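Local atomic coordinates of STU0660 (Streptococcus thermophilus, PDB entry 3ZTH), a protein that probably binds DNA, carries magnesium ions, and belongs to the large Csn2 group of Cas proteins involved in CRISPR-mediated bacterial immunity. Residues A[263-267]-A[268-272]; A[121-124]-A[125-128]; A[86-89]-A[90-93]; A[51-54]-A[55-59]; A[214-217]-A[218-222]. All blocks are in the same frame, centred on the assembly; numbering follows the deposited sequence.

How the contacts relate
All five contacts are local, and together they illustrate how helices are begun, continued and ended. Contact 1 opens a helix, contacts 2 and 5 lie within long helices, and contacts 3 and 4 are exits from short ones. Contacts 3 and 5 are the closest neighbours, with nearest atoms about 7 Å apart and helix 177-192 touching both. Contact 2 lies far out, its centre about 71 Å from that of contact 1. Contact 5 lies close to a metal site: the side chain of Tyr-215 is about 9 Å from a bound magnesium ion. Contacts 4 and 5, about 39 Å apart between centres, both touch the third subunit, while contacts 2 and 3 touch the second.

Contact 1: residues A[263-267]-A[268-272]; sequences HLYDV and EFMYE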
# COMPACT_ATOMS: atom_id res chain seq x y z
N HIS A 263 -8.85 37.56 -31.42
CA HIS A 263 -9.14 36.43 -32.29
C HIS A 263 -9.42 37.05 -33.65
O HIS A 263 -9.80 38.22 -33.74
CB HIS A 263 -10.33 35.62 -31.77
CG HIS A 263 -11.61 36.39 -31.64
ND1 HIS A 263 -12.28 36.90 -32.72
CD2 HIS A 263 -12.36 36.68 -30.55
CE1 HIS A 263 -13.40 37.47 -32.31
NE2 HIS A 263 -13.47 37.35 -31.00
N LEU A 264 -9.16 36.30 -34.72
CA LEU A 264 -9.39 36.82 -36.07
C LEU A 264 -10.87 37.06 -36.32
O LEU A 264 -11.74 36.57 -35.58
CB LEU A 264 -8.84 35.86 -37.13
CG LEU A 264 -7.32 35.66 -37.23
CD1 LEU A 264 -7.01 34.68 -38.35
CD2 LEU A 264 -6.65 36.99 -37.50
N TYR A 265 -11.15 37.81 -37.38
CA TYR A 265 -12.51 38.13 -37.80
C TYR A 265 -12.82 37.18 -38.95
O TYR A 265 -12.05 36.25 -39.22
CB TYR A 265 -12.60 39.57 -38.32
CG TYR A 265 -12.19 40.65 -37.35
CD1 TYR A 265 -12.93 40.90 -36.18
CD2 TYR A 265 -11.11 41.48 -37.63
CE1 TYR A 265 -12.59 41.96 -35.32
CE2 TYR A 265 -10.76 42.53 -36.78
CZ TYR A 265 -11.50 42.77 -35.64
OH TYR A 265 -11.16 43.84 -34.84
N ASP A 266 -13.94 37.40 -39.64
CA ASP A 266 -14.28 36.57 -40.79
C ASP A 266 -13.28 36.95 -41.87
O ASP A 266 -12.83 38.09 -41.94
CB ASP A 266 -15.70 36.86 -41.28
CG ASP A 266 -16.76 36.38 -40.31
OD1 ASP A 266 -16.84 35.15 -40.06
OD2 ASP A 266 -17.52 37.23 -39.79
N VAL A 267 -12.93 35.97 -42.71
CA VAL A 267 -11.97 36.17 -43.79
C VAL A 267 -12.40 37.22 -44.82
O VAL A 267 -11.62 38.09 -45.20
CB VAL A 267 -11.69 34.84 -44.52
CG1 VAL A 267 -10.57 35.01 -45.53
CG2 VAL A 267 -11.34 33.77 -43.49
N GLU A 268 -13.64 37.14 -45.29
CA GLU A 268 -14.12 38.11 -46.27
C GLU A 268 -14.08 39.52 -45.67
O GLU A 268 -13.73 40.49 -46.34
CB GLU A 268 -15.54 37.77 -46.72
CG GLU A 268 -16.07 38.67 -47.84
CD GLU A 268 -15.12 38.75 -49.04
OE1 GLU A 268 -14.45 37.73 -49.35
OE2 GLU A 268 -15.04 39.83 -49.67
N PHE A 269 -14.44 39.62 -44.40
CA PHE A 269 -14.43 40.91 -43.73
C PHE A 269 -13.01 41.49 -43.79
O PHE A 269 -12.81 42.62 -44.22
CB PHE A 269 -14.87 40.75 -42.27
CG PHE A 269 -14.76 42.02 -41.46
CD1 PHE A 269 -15.78 42.97 -41.49
CD2 PHE A 269 -13.61 42.28 -40.71
CE1 PHE A 269 -15.66 44.16 -40.77
CE2 PHE A 269 -13.48 43.47 -39.98
CZ PHE A 269 -14.51 44.41 -40.01
N MSE A 270 -12.03 40.70 -43.36
CA MSE A 270 -10.64 41.15 -43.34
C MSE A 270 -10.06 41.41 -44.73
O MSE A 270 -9.25 42.32 -44.92
CB MSE A 270 -9.77 40.13 -42.61
CG MSE A 270 -10.18 39.93 -41.17
SE MSE A 270 -8.93 38.81 -40.23
CE MSE A 270 -9.52 37.09 -40.89
N TYR A 271 -10.48 40.61 -45.70
CA TYR A 271 -9.99 40.80 -47.05
C TYR A 271 -10.35 42.20 -47.53
O TYR A 271 -9.50 42.95 -48.01
CB TYR A 271 -10.60 39.78 -48.00
CG TYR A 271 -10.14 39.93 -49.43
CD1 TYR A 271 -8.89 39.46 -49.83
CD2 TYR A 271 -10.95 40.54 -50.38
CE1 TYR A 271 -8.46 39.59 -51.15
CE2 TYR A 271 -10.54 40.68 -51.70
CZ TYR A 271 -9.29 40.20 -52.08
OH TYR A 271 -8.86 40.35 -53.38
N GLU A 272 -11.63 42.56 -47.38
CA GLU A 272 -12.08 43.87 -47.81
C GLU A 272 -11.37 45.01 -47.09
O GLU A 272 -10.94 45.97 -47.72
CB GLU A 272 -13.61 43.97 -47.66
CG GLU A 272 -14.35 43.32 -48.83
CD GLU A 272 -15.82 43.02 -48.53
OE1 GLU A 272 -16.50 43.89 -47.93
OE2 GLU A 272 -16.29 41.93 -48.91
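Tyr-265 and Phe-269 form the aromatic part of this contact, an edge-to-face pair with centroids 5.3 Å apart and planes at 65°. Phe-269 offers its CD2-CE2 edge: CE2 stands over one face of the Tyr-265 ring, near its rim, and CD2 packs 3.8 Å from Tyr-265 CB. With CG anti to the backbone N (chi1 175°), the Phe-269 ring is carried outward, alongside the tyrosine ring.

The apolar part belongs to Met-270, present as selenomethionine. Its CG sits at the edge of the tyrosine ring, in plane, and 3.8 Å from Tyr-265 CB. SE lies 4.0 Å from Leu-264 CD2, and the bend at the last torsion turns CE toward the backbone of Tyr-265; farther out, Phe-289 and Leu-293 of helix 286-296 also touch Met-270.

The hydrogen bonds across the contact are backbone ones. Met-270 N reaches Asp-266 O at 3.1 Å, nearly straight at 166°, and Tyr-271 N reaches Val-267 O at 2.8 Å. At its polar end, Glu-268 turns to Arg-286 in a salt bridge. Asp-266 occupies the N-cap position, although its side chain makes no capping bond. This is a strand-to-helix junction, the first turn of helix 267-277 closing over the loop that leaves strand 261-263.

Contact 2: residues A[121-124]-A[125-128]; sequences QVEL and IEEA
The carboxylates of Glu-123 and Glu-126 meet side by side, their chains pointing the same way and their planes turned 62° apart. The two OE1 atoms come within 3.5 Å, a pairing of like charges rather than a bond. Asn-146 on the adjoining strand 140-146 probably eases the repulsion: its ND2 is bonded to Glu-123 OE1, and its backbone N weakly to Glu-126 OE2. Such closeness probably raises the tendency of one acid to hold a proton.

Glu-127 sends its flat group another way. With CG beside the backbone N (chi1 -66°), the chain runs back along the helix, CG lying 3.2 Å from Glu-123 O and OE1 4.1 Å from CD2 of Leu-124. Ile-125 does likewise on another side, its CG1 branch resting 3.0 Å from Gln-121 O.

Underneath is the regular backbone ladder, from Ile-125 N to Gln-121 O at 3.0 Å through Ala-128 N to Leu-124 O at 2.9 Å. Gln-121 OE1 is taken by His-114 of the second subunit, whose Ile-111 and Asp-110 pack on Ile-125 and Ala-128. The order of these partners is that of an antiparallel helix pair, in which helix 109-130 lies against its copy in the second subunit.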
# COMPACT_ATOMS: atom_id res chain seq x y z
N GLN A 121 -17.82 -22.84 -16.53
CA GLN A 121 -16.60 -23.60 -16.28
C GLN A 121 -16.04 -23.19 -14.92
O GLN A 121 -15.32 -23.95 -14.28
CB GLN A 121 -15.58 -23.33 -17.37
CG GLN A 121 -15.95 -23.96 -18.68
CD GLN A 121 -16.15 -25.45 -18.54
OE1 GLN A 121 -15.24 -26.18 -18.14
NE2 GLN A 121 -17.36 -25.91 -18.85
N VAL A 122 -16.37 -21.98 -14.49
CA VAL A 122 -15.92 -21.49 -13.20
C VAL A 122 -16.71 -22.24 -12.14
O VAL A 122 -16.13 -22.84 -11.23
CB VAL A 122 -16.17 -19.96 -13.07
CG1 VAL A 122 -15.99 -19.52 -11.63
CG2 VAL A 122 -15.21 -19.21 -13.98
N GLU A 123 -18.04 -22.21 -12.26
CA GLU A 123 -18.92 -22.90 -11.33
C GLU A 123 -18.53 -24.37 -11.22
O GLU A 123 -18.80 -25.01 -10.21
CB GLU A 123 -20.37 -22.79 -11.80
CG GLU A 123 -20.91 -21.38 -11.75
CD GLU A 123 -21.32 -20.97 -10.36
OE1 GLU A 123 -20.60 -21.32 -9.40
OE2 GLU A 123 -22.35 -20.28 -10.22
N LEU A 124 -17.91 -24.89 -12.27
CA LEU A 124 -17.47 -26.28 -12.25
C LEU A 124 -16.17 -26.39 -11.48
O LEU A 124 -16.00 -27.29 -10.66
CB LEU A 124 -17.26 -26.82 -13.67
CG LEU A 124 -18.47 -26.94 -14.60
CD1 LEU A 124 -18.05 -27.73 -15.84
CD2 LEU A 124 -19.63 -27.64 -13.89
N ILE A 125 -15.24 -25.46 -11.73
CA ILE A 125 -13.97 -25.48 -11.03
C ILE A 125 -14.21 -25.33 -9.52
O ILE A 125 -13.48 -25.90 -8.72
CB ILE A 125 -13.03 -24.36 -11.54
CG1 ILE A 125 -12.65 -24.63 -13.00
CG2 ILE A 125 -11.76 -24.31 -10.70
CD1 ILE A 125 -11.71 -23.61 -13.60
N GLU A 126 -15.24 -24.57 -9.16
CA GLU A 126 -15.58 -24.37 -7.76
C GLU A 126 -16.04 -25.69 -7.13
O GLU A 126 -15.46 -26.17 -6.16
CB GLU A 126 -16.71 -23.34 -7.61
CG GLU A 126 -17.09 -23.07 -6.16
CD GLU A 126 -18.32 -22.19 -6.02
OE1 GLU A 126 -19.42 -22.63 -6.39
OE2 GLU A 126 -18.18 -21.04 -5.55
N GLU A 127 -17.08 -26.28 -7.71
CA GLU A 127 -17.62 -27.54 -7.21
C GLU A 127 -16.57 -28.63 -7.11
O GLU A 127 -16.40 -29.24 -6.06
CB GLU A 127 -18.77 -28.00 -8.10
CG GLU A 127 -19.97 -27.08 -8.07
CD GLU A 127 -21.15 -27.66 -8.82
OE1 GLU A 127 -21.02 -27.88 -10.05
OE2 GLU A 127 -22.21 -27.89 -8.19
N ALA A 128 -15.87 -28.90 -8.21
CA ALA A 128 -14.85 -29.93 -8.21
C ALA A 128 -13.80 -29.64 -7.15
O ALA A 128 -13.09 -30.53 -6.67
CB ALA A 128 -14.19 -29.99 -9.57

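Contact 3: residues A[86-89]-A[90-93]; sequences LLEQ and MEYK
Met-90 N, at 3.0 Å from Leu-87 O and also weakly bonded to Leu-86 O, and Glu-91 N, weakly bonded at 3.3 Å to Glu-88 O, switch the backbone to i to i-3 bonds near the end of helix 83-89, ahead of the loop to helix 97-106.

The side chains form an apolar pair and a group centred on Glu-91. Leu-86 and Met-90, a selenomethionine, lie alongside each other and point the same way, the CD2 branch of leucine 3.8 Å from SE. On the other side Glu-91 runs back over the helix: its CG is 3.3 Å from Leu-87 O, while its carboxylate lies against aliphatic carbon, OE2 at 4.0 Å from CG of Leu-87 and OE1 at 3.7 Å from CG of Glu-88.

The extended chain of Lys-93 then holds that carboxylate, NZ meeting Glu-91 OE1 in a salt bridge of 2.7 Å. The same NZ is 3.8 Å from Glu-88 CG, so the ion pair packs on the glutamate's methylene.

Leu-86 and Met-90 rest on helix 177-192, through Leu-181, Phe-184, Leu-183 and Met-187. Gln-89 OE1 accepts from Leu-97 N at the start of helix 97-106, and Tyr-142 of the second subunit bonds Met-90 O.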
# COMPACT_ATOMS: atom_id res chain seq x y z
N LEU A 86 -1.66 9.52 -26.51
CA LEU A 86 -2.48 8.89 -27.52
C LEU A 86 -2.53 7.37 -27.29
O LEU A 86 -3.61 6.77 -27.29
CB LEU A 86 -1.93 9.23 -28.90
CG LEU A 86 -2.89 8.96 -30.06
CD1 LEU A 86 -2.60 9.95 -31.19
CD2 LEU A 86 -2.77 7.51 -30.52
N LEU A 87 -1.38 6.75 -27.07
CA LEU A 87 -1.36 5.31 -26.80
C LEU A 87 -2.21 5.01 -25.57
O LEU A 87 -2.96 4.03 -25.55
CB LEU A 87 0.07 4.83 -26.57
CG LEU A 87 0.22 3.36 -26.14
CD1 LEU A 87 -0.38 2.44 -27.20
CD2 LEU A 87 1.69 3.04 -25.92
N GLU A 88 -2.09 5.85 -24.54
CA GLU A 88 -2.84 5.68 -23.30
C GLU A 88 -4.35 5.73 -23.50
O GLU A 88 -5.10 5.05 -22.80
CB GLU A 88 -2.41 6.71 -22.26
CG GLU A 88 -1.33 6.20 -21.32
CD GLU A 88 -0.65 7.30 -20.51
OE1 GLU A 88 -1.36 8.21 -20.00
OE2 GLU A 88 0.60 7.25 -20.37
N GLN A 89 -4.80 6.53 -24.46
CA GLN A 89 -6.23 6.63 -24.72
C GLN A 89 -6.75 5.38 -25.42
O GLN A 89 -7.96 5.14 -25.47
CB GLN A 89 -6.55 7.86 -25.58
CG GLN A 89 -6.51 9.17 -24.83
CD GLN A 89 -7.37 9.16 -23.58
OE1 GLN A 89 -8.58 8.91 -23.62
NE2 GLN A 89 -6.74 9.44 -22.45
N MSE A 90 -5.84 4.57 -25.96
CA MSE A 90 -6.24 3.35 -26.65
C MSE A 90 -6.07 2.08 -25.81
O MSE A 90 -6.31 0.97 -26.28
CB MSE A 90 -5.48 3.26 -27.97
CG MSE A 90 -5.92 4.36 -28.93
SE MSE A 90 -5.03 4.42 -30.64
CE MSE A 90 -6.11 3.12 -31.60
N GLU A 91 -5.67 2.26 -24.55
CA GLU A 91 -5.53 1.15 -23.64
C GLU A 91 -6.80 1.12 -22.79
O GLU A 91 -7.44 2.15 -22.57
CB GLU A 91 -4.30 1.34 -22.75
CG GLU A 91 -2.99 1.41 -23.53
CD GLU A 91 -1.79 1.72 -22.64
OE1 GLU A 91 -1.94 2.54 -21.70
OE2 GLU A 91 -0.70 1.16 -22.89
N TYR A 92 -7.19 -0.07 -22.33
CA TYR A 92 -8.40 -0.19 -21.54
C TYR A 92 -8.12 0.13 -20.08
O TYR A 92 -7.68 -0.72 -19.31
CB TYR A 92 -8.96 -1.61 -21.67
CG TYR A 92 -10.31 -1.79 -21.02
CD1 TYR A 92 -11.48 -1.51 -21.73
CD2 TYR A 92 -10.43 -2.24 -19.71
CE1 TYR A 92 -12.73 -1.66 -21.15
CE2 TYR A 92 -11.69 -2.40 -19.11
CZ TYR A 92 -12.83 -2.11 -19.84
OH TYR A 92 -14.08 -2.28 -19.28
N LYS A 93 -8.35 1.38 -19.71
CA LYS A 93 -8.15 1.84 -18.34
C LYS A 93 -9.30 2.75 -17.99
O LYS A 93 -10.12 3.08 -18.84
CB LYS A 93 -6.85 2.62 -18.20
CG LYS A 93 -5.57 1.85 -18.45
CD LYS A 93 -4.40 2.83 -18.47
CE LYS A 93 -3.08 2.17 -18.87
NZ LYS A 93 -1.99 3.18 -19.06

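Contact 4: residues A[51-54]-A[55-59]; sequences DLSI and FDYEE
Leu-52 meets Tyr-57 in a local helix-ending contact, at the exit of the short, weakly bonded helix 49-52 and before strand 62-63. The backbone makes the case. Tyr-57 N reaches Leu-52 O at 2.8 Å, and inside that loop Asp-56 N reaches Ser-53 O at 2.9 Å. Leu-52 O is gripped twice, for Phe-55 N also comes to it at 2.8 Å, from the opposite face of the carbonyl plane to Tyr-57 N. Asp-56, with positive phi of 61°, is the residue that turns the chain away. It and Tyr-57, also of positive phi, are the middle of a type I' turn from Phe-55 to Glu-58, which overlaps the cap.

The side chains close round this knot. Ile-54 lies alongside Phe-55, CG1 set over one face of the ring as a CH-pi contact, 3.6 Å from the centroid. That branch stands in the crowded position between the backbone N and the carbonyl carbon (chi1 62°), which carries CD1 on to within 3.5 Å of Phe-55 CZ. Tyr-57 folds back so that one face receives the CA of Ser-53, 4.2 Å from the ring centroid. Leu-52 spans the turn: CB is 3.5 Å from Tyr-57 CA, while CD2 reaches the backbone of Glu-58 and Glu-59.

Tyr-33 and Ile-37 of helix 28-43 support Phe-55, whereas Trp-174 of the third subunit packs on Ile-54 and bonds Asp-51 O. The pair of nested backbone bonds with a left-handed residue after the helix defines the Schellman motif, a standard C-terminal cap, here placed at a subunit interface.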
# COMPACT_ATOMS: atom_id res chain seq x y z
N ASP A 51 -0.86 24.41 -5.49
CA ASP A 51 -1.37 24.63 -6.84
C ASP A 51 -2.19 25.91 -6.88
O ASP A 51 -2.15 26.65 -7.85
CB ASP A 51 -2.27 23.47 -7.28
CG ASP A 51 -1.52 22.16 -7.45
OD1 ASP A 51 -0.36 22.17 -7.88
OD2 ASP A 51 -2.12 21.11 -7.16
N LEU A 52 -2.93 26.17 -5.80
CA LEU A 52 -3.78 27.35 -5.74
C LEU A 52 -3.10 28.61 -5.20
O LEU A 52 -3.73 29.67 -5.13
CB LEU A 52 -5.03 27.03 -4.91
CG LEU A 52 -5.78 25.80 -5.43
CD1 LEU A 52 -6.86 25.39 -4.45
CD2 LEU A 52 -6.39 26.11 -6.79
N SER A 53 -1.83 28.49 -4.84
CA SER A 53 -1.06 29.62 -4.30
C SER A 53 -1.31 30.91 -5.07
O SER A 53 -1.81 31.88 -4.52
CB SER A 53 0.44 29.31 -4.37
OG SER A 53 0.71 28.07 -3.76
N ILE A 54 -0.95 30.90 -6.35
CA ILE A 54 -1.10 32.05 -7.23
C ILE A 54 -2.53 32.58 -7.38
O ILE A 54 -2.74 33.68 -7.88
CB ILE A 54 -0.56 31.74 -8.65
CG1 ILE A 54 -1.37 30.60 -9.27
CG2 ILE A 54 0.91 31.39 -8.57
CD1 ILE A 54 -1.03 30.30 -10.72
N PHE A 55 -3.52 31.80 -6.96
CA PHE A 55 -4.89 32.26 -7.07
C PHE A 55 -5.43 32.58 -5.68
O PHE A 55 -6.64 32.60 -5.46
CB PHE A 55 -5.74 31.19 -7.73
CG PHE A 55 -5.27 30.80 -9.10
CD1 PHE A 55 -5.29 31.71 -10.15
CD2 PHE A 55 -4.78 29.52 -9.34
CE1 PHE A 55 -4.84 31.35 -11.42
CE2 PHE A 55 -4.33 29.15 -10.60
CZ PHE A 55 -4.36 30.07 -11.64
N ASP A 56 -4.52 32.82 -4.74
CA ASP A 56 -4.92 33.10 -3.36
C ASP A 56 -5.69 31.93 -2.75
O ASP A 56 -6.71 32.12 -2.09
CB ASP A 56 -5.78 34.36 -3.30
CG ASP A 56 -4.98 35.58 -2.90
OD1 ASP A 56 -3.90 35.80 -3.49
OD2 ASP A 56 -5.43 36.30 -1.98
N TYR A 57 -5.18 30.72 -2.99
CA TYR A 57 -5.76 29.49 -2.47
C TYR A 57 -7.23 29.30 -2.81
O TYR A 57 -7.96 28.60 -2.10
CB TYR A 57 -5.54 29.45 -0.96
CG TYR A 57 -4.08 29.64 -0.62
CD1 TYR A 57 -3.18 28.58 -0.75
CD2 TYR A 57 -3.58 30.90 -0.28
CE1 TYR A 57 -1.81 28.77 -0.55
CE2 TYR A 57 -2.22 31.10 -0.08
CZ TYR A 57 -1.34 30.04 -0.22
OH TYR A 57 0.00 30.23 -0.05
N GLU A 58 -7.64 29.92 -3.90
CA GLU A 58 -9.01 29.83 -4.40
C GLU A 58 -8.91 29.07 -5.72
O GLU A 58 -7.97 29.30 -6.49
CB GLU A 58 -9.58 31.22 -4.64
CG GLU A 58 -11.00 31.40 -4.12
CD GLU A 58 -11.06 31.31 -2.60
OE1 GLU A 58 -10.51 32.21 -1.94
OE2 GLU A 58 -11.64 30.33 -2.08
N GLU A 59 -9.84 28.17 -5.98
CA GLU A 59 -9.79 27.40 -7.22
C GLU A 59 -10.01 28.30 -8.43
O GLU A 59 -10.88 29.17 -8.41
CB GLU A 59 -10.84 26.29 -7.21
CG GLU A 59 -10.91 25.54 -5.90
CD GLU A 59 -11.66 24.23 -6.03
OE1 GLU A 59 -12.67 24.18 -6.75
OE2 GLU A 59 -11.23 23.24 -5.39

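Contact 5: residues A[214-217]-A[218-222]; sequences SYTI and FYRQI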
# COMPACT_ATOMS: atom_id res chain seq x y z
N SER A 214 1.48 15.51 -43.99
CA SER A 214 0.73 14.59 -43.14
C SER A 214 -0.29 15.36 -42.30
O SER A 214 -1.44 14.94 -42.17
CB SER A 214 1.68 13.82 -42.21
OG SER A 214 2.38 12.80 -42.91
N TYR A 215 0.14 16.49 -41.76
CA TYR A 215 -0.75 17.28 -40.93
C TYR A 215 -2.03 17.65 -41.68
O TYR A 215 -3.13 17.63 -41.11
CB TYR A 215 -0.03 18.54 -40.45
CG TYR A 215 -0.85 19.30 -39.44
CD1 TYR A 215 -0.78 18.98 -38.09
CD2 TYR A 215 -1.76 20.28 -39.85
CE1 TYR A 215 -1.59 19.61 -37.16
CE2 TYR A 215 -2.57 20.92 -38.92
CZ TYR A 215 -2.48 20.58 -37.58
OH TYR A 215 -3.27 21.21 -36.65
N THR A 216 -1.89 17.99 -42.95
CA THR A 216 -3.03 18.33 -43.79
C THR A 216 -4.01 17.14 -43.83
O THR A 216 -5.23 17.32 -43.80
CB THR A 216 -2.52 18.67 -45.21
OG1 THR A 216 -1.69 19.83 -45.15
CG2 THR A 216 -3.67 18.90 -46.18
N ILE A 217 -3.48 15.93 -43.89
CA ILE A 217 -4.31 14.74 -43.90
C ILE A 217 -5.07 14.64 -42.57
O ILE A 217 -6.28 14.38 -42.53
CB ILE A 217 -3.45 13.46 -44.12
CG1 ILE A 217 -2.91 13.45 -45.55
CG2 ILE A 217 -4.27 12.21 -43.83
CD1 ILE A 217 -1.97 12.28 -45.85
N PHE A 218 -4.33 14.84 -41.48
CA PHE A 218 -4.89 14.80 -40.13
C PHE A 218 -5.96 15.88 -39.94
O PHE A 218 -7.02 15.63 -39.35
CB PHE A 218 -3.77 15.01 -39.11
CG PHE A 218 -4.24 15.52 -37.78
CD1 PHE A 218 -4.80 14.66 -36.84
CD2 PHE A 218 -4.14 16.88 -37.46
CE1 PHE A 218 -5.26 15.13 -35.62
CE2 PHE A 218 -4.60 17.37 -36.25
CZ PHE A 218 -5.16 16.49 -35.32
N TYR A 219 -5.69 17.08 -40.45
CA TYR A 219 -6.62 18.20 -40.33
C TYR A 219 -7.93 17.98 -41.09
O TYR A 219 -8.99 18.39 -40.62
CB TYR A 219 -5.94 19.50 -40.79
CG TYR A 219 -6.85 20.71 -40.77
CD1 TYR A 219 -7.25 21.30 -39.57
CD2 TYR A 219 -7.31 21.27 -41.96
CE1 TYR A 219 -8.08 22.41 -39.55
CE2 TYR A 219 -8.14 22.38 -41.96
CZ TYR A 219 -8.52 22.95 -40.75
OH TYR A 219 -9.34 24.06 -40.76
N ARG A 220 -7.85 17.34 -42.26
CA ARG A 220 -9.07 17.06 -43.02
C ARG A 220 -9.92 16.09 -42.20
O ARG A 220 -11.14 16.22 -42.14
CB ARG A 220 -8.74 16.43 -44.37
CG ARG A 220 -8.11 17.39 -45.35
CD ARG A 220 -7.76 16.68 -46.65
NE ARG A 220 -6.97 17.54 -47.53
CZ ARG A 220 -7.39 18.70 -48.03
NH1 ARG A 220 -8.62 19.13 -47.76
NH2 ARG A 220 -6.58 19.42 -48.80
N GLN A 221 -9.27 15.12 -41.57
CA GLN A 221 -9.97 14.16 -40.74
C GLN A 221 -10.72 14.84 -39.61
O GLN A 221 -11.90 14.57 -39.40
CB GLN A 221 -9.00 13.12 -40.19
CG GLN A 221 -8.62 12.06 -41.21
CD GLN A 221 -7.48 11.17 -40.77
OE1 GLN A 221 -7.39 10.77 -39.60
NE2 GLN A 221 -6.60 10.83 -41.70
N ILE A 222 -10.06 15.74 -38.87
CA ILE A 222 -10.78 16.39 -37.78
C ILE A 222 -11.91 17.29 -38.30
O ILE A 222 -12.92 17.44 -37.63
CB ILE A 222 -9.84 17.20 -36.83
CG1 ILE A 222 -9.18 18.36 -37.56
CG2 ILE A 222 -8.79 16.28 -36.25
CD1 ILE A 222 -8.28 19.15 -36.64
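Tyr-215 and Phe-218 carry the first shell, their rings meeting at a slant with planes at 55° and centroids 5.3 Å apart. CD2 of Phe-218 lies over one face of the tyrosine ring, toward its rim, 3.7 Å from CE1. Round the same tyrosine, CB of Tyr-219 approaches CE2 at 4.1 Å. The turn of Tyr-215 explains both: its CG is anti to the backbone N (chi1 -172°), which swings the ring forward along the helix.

Two lengthwise pairs line the other sides. Thr-216 and Arg-220 point the same way, the methyl CG2 3.8 Å from NE, and Arg-220 CG rests against Thr-216 O. Ile-217 and Gln-221 are likewise parallel, CG2 standing 3.4 Å from the amide NE2, which makes a weak hydrogen bond to Ser-182 OG.

Regular backbone bonds set the spacing, Phe-218 N to Ser-214 O at 3.0 Å and Tyr-219 N to Tyr-215 O at 2.7 Å among them. A second shell fixes the polar hydroxyl of Thr-216: OG1 bonds Glu-212 O one turn earlier and Arg-306 of the third subunit. Glu-212 has been seen to bind magnesium in this protein, although no metal is bound to it here. Tyr-243 meets the Tyr-215 ring edge-to-face.

Helix 212-228 is the crossover between strands 199-204 and 232-237, a beta-alpha-beta unit consistent with the P-loop NTPase clan. Ile-222 and Tyr-215 pack on strand 232-237, Tyr-219 reaches strand 20-24, and Phe-218 turns to Ile-178 and Leu-185 of helix 177-192.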